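Local coordinates for alpha-1,4-endofucoidanase (Mariniflexile fucanivorans, PDB 6DLH), which hydrolyses alpha-1,4-linked fucoidan at internal positions as a retaining glycoside hydrolase of family 107, in a chain that also carries bound calcium ions, at residues T94-H99 and D128-W133; G381-R386 and Q398-N403. One frame throughout, in Å; residues are numbered along the deposited sequence.

How the interactions relate
Both contacts show how a parallel alpha/beta domain ties its connecting loops to the starts of its helices. From the N terminus, interaction 1 comes first: the loop after strand 80-84 meets the start of helix 129-139, closing an excursion of 28 residues that includes the short helix 100-104. Much later, interaction 2 joins the loop after strand 377-379 to the start of helix 399-415, closing 11 residues that contain strand 394-395. The two are in series, neither nested nor crossed. The centres of interactions 1 and 2 lie about 23 Å apart, and the nearest atoms of interactions 1 and 2 about 10 Å. Both lie around the seven-stranded parallel sheet.

Interaction 1. Residues T94-H99 and D128-W133; sequences THVAPH and DPLLSW
Val96 meets the outer end of the Trp133 indole, the two side chains crossing at about a right angle. The closest approach is made by Val96 CG2, 3.7 Å from Trp133 CZ3, while Val96 CB lies 3.9 Å from Trp133 CH2. The valine turns CG1 anti to its carbonyl carbon (chi1 -59°), which places CG2 in the crowded position between N and C, the branch that leads the approach to the ring. Pro129 O lies 3.0 Å above one face of the Trp133 ring, offset toward the rim. The rotation of the indole is fixed by NE1, which donates to Ile63 O, and Trp50 meets the ring edge-to-face.

This is a beta-alpha connection of the parallel sheet: the loop after strand 80-84 packs on the first turn of helix 129-139, which leads on to strand 143-149. The layout is consistent with the barrel-like catalytic domain expected from the kinship of families GH107 and GH29. Leu83 of strand 80-84 touches both Leu130 and Trp133, so the first turn touches both the strand and the loop that follows it. Ala97 adds its methyl, CB lying 3.8 Å from Leu130 CD2.

At the other end Pro98 and Asp128 also cross at about a right angle. Pro98 CD comes to 3.3 Å from Asp128 OD1, the oxygen that caps the helix by accepting a weak bond from Leu131 N (3.3 Å, 167°). With CG trans to its own N (chi1 -174°), the carboxylate is brought up to the CD corner of the proline ring, at its edge. Its second oxygen, OD2, takes a hydrogen bond from Tyr216 OH and has a long, weak ion pair with Arg215, so the carboxylate links the helix start to helix 198-216. Between these two ends Val96 O rests 3.4 Å from Pro129 CD.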
loop_
_atom_site.group_PDB
_atom_site.type_symbol
_atom_site.label_atom_id
_atom_site.label_comp_id
_atom_site.label_asym_id
_atom_site.label_seq_id
_atom_site.Cartn_x
_atom_site.Cartn_y
_atom_site.Cartn_z
ATOM N N THR A 94 -4.566 -11.277 0.749
ATOM C CA THR A 94 -4.330 -10.186 -0.184
ATOM C C THR A 94 -2.965 -9.550 0.078
ATOM O O THR A 94 -2.735 -8.994 1.151
ATOM C CB THR A 94 -5.481 -9.176 -0.139
ATOM O OG1 THR A 94 -5.416 -8.481 1.109
ATOM C CG2 THR A 94 -6.833 -9.830 -0.322
ATOM N N HIS A 95 -2.074 -9.651 -0.920
ATOM C CA HIS A 95 -0.730 -9.096 -0.879
ATOM C C HIS A 95 -0.671 -7.836 -1.740
ATOM O O HIS A 95 -1.494 -7.664 -2.638
ATOM C CB HIS A 95 0.297 -10.122 -1.386
ATOM C CG HIS A 95 0.515 -11.275 -0.467
ATOM N ND1 HIS A 95 -0.507 -12.135 -0.105
ATOM C CD2 HIS A 95 1.632 -11.726 0.144
ATOM C CE1 HIS A 95 -0.031 -13.052 0.711
ATOM N NE2 HIS A 95 1.281 -12.826 0.876
ATOM N N VAL A 96 0.330 -6.985 -1.474
ATOM C CA VAL A 96 0.497 -5.727 -2.188
ATOM C C VAL A 96 1.776 -5.761 -3.024
ATOM O O VAL A 96 2.156 -4.749 -3.602
ATOM C CB VAL A 96 0.482 -4.514 -1.235
ATOM C CG1 VAL A 96 -0.814 -4.419 -0.457
ATOM C CG2 VAL A 96 1.679 -4.492 -0.297
ATOM N N ALA A 97 2.445 -6.922 -3.065
ATOM C CA ALA A 97 3.670 -7.091 -3.833
ATOM C C ALA A 97 3.548 -8.337 -4.706
ATOM O O ALA A 97 2.937 -9.318 -4.289
ATOM C CB ALA A 97 4.860 -7.174 -2.912
ATOM N N PRO A 98 4.108 -8.345 -5.940
ATOM C CA PRO A 98 3.850 -9.430 -6.887
ATOM C C PRO A 98 4.688 -10.676 -6.600
ATOM O O PRO A 98 5.858 -10.576 -6.222
ATOM C CB PRO A 98 4.250 -8.795 -8.228
ATOM C CG PRO A 98 5.374 -7.845 -7.865
ATOM C CD PRO A 98 5.020 -7.326 -6.485
ATOM N N HIS A 99 4.060 -11.844 -6.785
ATOM C CA HIS A 99 4.714 -13.133 -6.622
ATOM C C HIS A 99 4.182 -14.115 -7.666
ATOM O O HIS A 99 2.968 -14.247 -7.838
ATOM C CB HIS A 99 4.539 -13.665 -5.188
ATOM C CG HIS A 99 5.582 -14.656 -4.793
ATOM N ND1 HIS A 99 5.474 -16.002 -5.091
ATOM C CD2 HIS A 99 6.762 -14.502 -4.149
ATOM C CE1 HIS A 99 6.543 -16.631 -4.640
ATOM N NE2 HIS A 99 7.352 -15.732 -4.059
ATOM N N ASP A 128 4.773 -3.195 -9.089
ATOM C CA ASP A 128 5.165 -3.535 -7.729
ATOM C C ASP A 128 4.979 -2.311 -6.825
ATOM O O ASP A 128 5.919 -1.543 -6.620
ATOM C CB ASP A 128 6.605 -4.057 -7.661
ATOM C CG ASP A 128 6.980 -4.557 -6.275
ATOM O OD1 ASP A 128 6.130 -4.455 -5.360
ATOM O OD2 ASP A 128 8.112 -5.051 -6.112
ATOM N N PRO A 129 3.774 -2.088 -6.249
ATOM C CA PRO A 129 3.532 -0.933 -5.376
ATOM C C PRO A 129 4.439 -0.862 -4.147
ATOM O O PRO A 129 4.907 0.212 -3.779
ATOM C CB PRO A 129 2.068 -1.089 -4.948
ATOM C CG PRO A 129 1.460 -1.995 -5.997
ATOM C CD PRO A 129 2.576 -2.924 -6.421
ATOM N N LEU A 130 4.721 -2.016 -3.535
ATOM C CA LEU A 130 5.530 -2.058 -2.328
ATOM C C LEU A 130 6.931 -1.509 -2.594
ATOM O O LEU A 130 7.433 -0.714 -1.800
ATOM C CB LEU A 130 5.573 -3.490 -1.786
ATOM C CG LEU A 130 6.271 -3.668 -0.438
ATOM C CD1 LEU A 130 5.658 -2.768 0.627
ATOM C CD2 LEU A 130 6.230 -5.122 0.005
ATOM N N LEU A 131 7.558 -1.929 -3.702
ATOM C CA LEU A 131 8.898 -1.462 -4.028
ATOM C C LEU A 131 8.888 0.055 -4.192
ATOM O O LEU A 131 9.850 0.734 -3.821
ATOM C CB LEU A 131 9.400 -2.137 -5.311
ATOM C CG LEU A 131 10.795 -1.711 -5.780
ATOM C CD1 LEU A 131 11.848 -1.970 -4.712
ATOM C CD2 LEU A 131 11.177 -2.400 -7.086
ATOM N N SER A 132 7.796 0.567 -4.767
ATOM C CA SER A 132 7.613 2.000 -4.910
ATOM C C SER A 132 7.684 2.674 -3.533
ATOM O O SER A 132 8.528 3.550 -3.303
ATOM C CB SER A 132 6.322 2.289 -5.632
ATOM O OG SER A 132 6.177 3.680 -5.856
ATOM N N TRP A 133 6.817 2.218 -2.616
ATOM C CA TRP A 133 6.699 2.787 -1.282
ATOM C C TRP A 133 8.031 2.671 -0.544
ATOM O O TRP A 133 8.488 3.633 0.083
ATOM C CB TRP A 133 5.568 2.116 -0.494
ATOM C CG TRP A 133 4.277 1.919 -1.232
ATOM C CD1 TRP A 133 3.794 2.644 -2.283
ATOM C CD2 TRP A 133 3.264 0.942 -0.928
ATOM N NE1 TRP A 133 2.569 2.167 -2.671
ATOM C CE2 TRP A 133 2.219 1.121 -1.858
ATOM C CE3 TRP A 133 3.144 -0.072 0.032
ATOM C CZ2 TRP A 133 1.072 0.329 -1.847
ATOM C CZ3 TRP A 133 2.015 -0.860 0.036
ATOM C CH2 TRP A 133 0.995 -0.664 -0.895
#

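Interaction 2. Residues G381-R386 and Q398-N403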
loop_
_atom_site.group_PDB
_atom_site.type_symbol
_atom_site.label_atom_id
_atom_site.label_comp_id
_atom_site.label_asym_id
_atom_site.label_seq_id
_atom_site.Cartn_x
_atom_site.Cartn_y
_atom_site.Cartn_z
ATOM N N GLY A 381 -0.524 3.891 15.110
ATOM C CA GLY A 381 -1.565 3.672 14.126
ATOM C C GLY A 381 -2.164 5.017 13.740
ATOM O O GLY A 381 -3.107 5.474 14.386
ATOM N N THR A 382 -1.592 5.631 12.695
ATOM C CA THR A 382 -1.949 6.958 12.219
ATOM C C THR A 382 -3.066 6.842 11.190
ATOM O O THR A 382 -2.907 6.148 10.192
ATOM C CB THR A 382 -0.731 7.654 11.588
ATOM O OG1 THR A 382 -0.183 6.798 10.576
ATOM C CG2 THR A 382 0.342 8.003 12.597
ATOM N N PRO A 383 -4.218 7.529 11.377
ATOM C CA PRO A 383 -5.357 7.386 10.464
ATOM C C PRO A 383 -5.275 8.207 9.172
ATOM O O PRO A 383 -4.974 9.404 9.187
ATOM C CB PRO A 383 -6.527 7.915 11.310
ATOM C CG PRO A 383 -5.897 8.968 12.208
ATOM C CD PRO A 383 -4.494 8.457 12.485
ATOM N N LEU A 384 -5.574 7.545 8.049
ATOM C CA LEU A 384 -5.756 8.220 6.777
ATOM C C LEU A 384 -7.236 8.562 6.628
ATOM O O LEU A 384 -8.074 7.999 7.332
ATOM C CB LEU A 384 -5.282 7.290 5.658
ATOM C CG LEU A 384 -3.856 6.766 5.800
ATOM C CD1 LEU A 384 -3.545 5.755 4.704
ATOM C CD2 LEU A 384 -2.842 7.910 5.800
ATOM N N VAL A 385 -7.553 9.469 5.699
ATOM C CA VAL A 385 -8.911 9.979 5.557
ATOM C C VAL A 385 -9.873 8.893 5.051
ATOM O O VAL A 385 -10.967 8.751 5.590
ATOM C CB VAL A 385 -8.940 11.252 4.686
ATOM C CG1 VAL A 385 -10.340 11.588 4.173
ATOM C CG2 VAL A 385 -8.330 12.436 5.424
ATOM N N ARG A 386 -9.484 8.150 4.005
ATOM C CA ARG A 386 -10.335 7.113 3.441
ATOM C C ARG A 386 -9.457 6.025 2.825
ATOM O O ARG A 386 -8.767 6.246 1.828
ATOM C CB ARG A 386 -11.311 7.720 2.426
ATOM C CG ARG A 386 -12.509 6.840 2.092
ATOM C CD ARG A 386 -13.361 7.366 0.948
ATOM N NE ARG A 386 -13.903 8.692 1.195
ATOM C CZ ARG A 386 -13.603 9.780 0.497
ATOM N NH1 ARG A 386 -12.975 9.686 -0.664
ATOM N NH2 ARG A 386 -13.923 10.968 0.973
ATOM N N GLN A 398 -5.658 12.190 8.286
ATOM C CA GLN A 398 -6.633 13.051 8.935
ATOM C C GLN A 398 -5.923 14.303 9.447
ATOM O O GLN A 398 -4.855 14.219 10.063
ATOM C CB GLN A 398 -7.280 12.324 10.116
ATOM C CG GLN A 398 -8.310 11.284 9.700
ATOM C CD GLN A 398 -9.608 11.902 9.235
ATOM O OE1 GLN A 398 -9.768 13.123 9.207
ATOM N NE2 GLN A 398 -10.558 11.053 8.879
ATOM N N PRO A 399 -6.487 15.506 9.199
ATOM C CA PRO A 399 -5.879 16.748 9.667
ATOM C C PRO A 399 -5.479 16.697 11.140
ATOM O O PRO A 399 -4.426 17.216 11.493
ATOM C CB PRO A 399 -6.989 17.778 9.402
ATOM C CG PRO A 399 -7.694 17.231 8.178
ATOM C CD PRO A 399 -7.723 15.736 8.425
ATOM N N TYR A 400 -6.292 16.051 11.993
ATOM C CA TYR A 400 -5.973 16.025 13.418
ATOM C C TYR A 400 -4.706 15.218 13.695
ATOM O O TYR A 400 -3.940 15.553 14.600
ATOM C CB TYR A 400 -7.145 15.567 14.296
ATOM C CG TYR A 400 -7.416 14.089 14.284
ATOM C CD1 TYR A 400 -6.626 13.200 15.005
ATOM C CD2 TYR A 400 -8.461 13.575 13.533
ATOM C CE1 TYR A 400 -6.860 11.832 14.965
ATOM C CE2 TYR A 400 -8.720 12.214 13.503
ATOM C CZ TYR A 400 -7.926 11.346 14.229
ATOM O OH TYR A 400 -8.207 10.016 14.191
ATOM N N ALA A 401 -4.498 14.149 12.925
ATOM C CA ALA A 401 -3.349 13.285 13.156
ATOM C C ALA A 401 -2.068 14.047 12.830
ATOM O O ALA A 401 -1.107 13.970 13.590
ATOM C CB ALA A 401 -3.474 12.005 12.360
ATOM N N LEU A 402 -2.083 14.808 11.721
ATOM C CA LEU A 402 -0.982 15.688 11.351
ATOM C C LEU A 402 -0.741 16.697 12.473
ATOM O O LEU A 402 0.396 16.876 12.911
ATOM C CB LEU A 402 -1.282 16.379 10.012
ATOM C CG LEU A 402 -0.193 17.331 9.494
ATOM C CD1 LEU A 402 1.115 16.597 9.240
ATOM C CD2 LEU A 402 -0.623 18.036 8.221
ATOM N N ASN A 403 -1.826 17.326 12.952
ATOM C CA ASN A 403 -1.768 18.271 14.059
ATOM C C ASN A 403 -0.986 17.670 15.230
ATOM O O ASN A 403 -0.001 18.249 15.691
ATOM C CB ASN A 403 -3.179 18.701 14.469
ATOM C CG ASN A 403 -3.218 19.521 15.741
ATOM O OD1 ASN A 403 -2.782 20.668 15.754
ATOM N ND2 ASN A 403 -3.762 18.952 16.808
HETATM O O HOH W 1 -10.530 8.237 8.617
#
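A loop that ends in a classic beta bulge, with Val385 and Arg386 both facing Val394, here meets the N-cap position of helix 399-415, occupied by Gln398. The bond across the contact is from backbone to backbone: Gln398 N donates to Pro383 O at 3.0 Å and 161°, approaching 25° away from the carbonyl plane.

The Gln398 side chain folds back along the same loop. It bends sharply at its second torsion (chi2 -75°), which brings the amide beside Val385, with CD 4.1 Å from Val385 CG2. NE2 then donates to a water at 2.8 Å, and that water donates in turn to Leu384 O. The peptide carbonyls of Pro383 and Leu384 are thus both engaged by one residue, the first directly and the second through the water. With an alanine in its place, the amide's contacts with Val385 and the water's link from the helix start to Leu384 O would probably be lost, while the backbone bond could remain.

Pro383 packs against the first helical turn. Its CD lies 3.7 Å from Ala401 CB. Its CG comes to 3.2 Å from Tyr400 OH, with Tyr400 CZ next at 3.7 Å, the ring and proline crossing obliquely. The phenol oxygen of Tyr400 bonds to Gly354 O, which holds the hydroxyl end of the ring beside Pro383 CG.

Pro383 thus gives its ring to Ala401 and Tyr400 and its carbonyl to Gln398 N, while the Leu384 carbonyl is met through the water, so the loop is held by one direct and one water-mediated polar link beside an apolar patch.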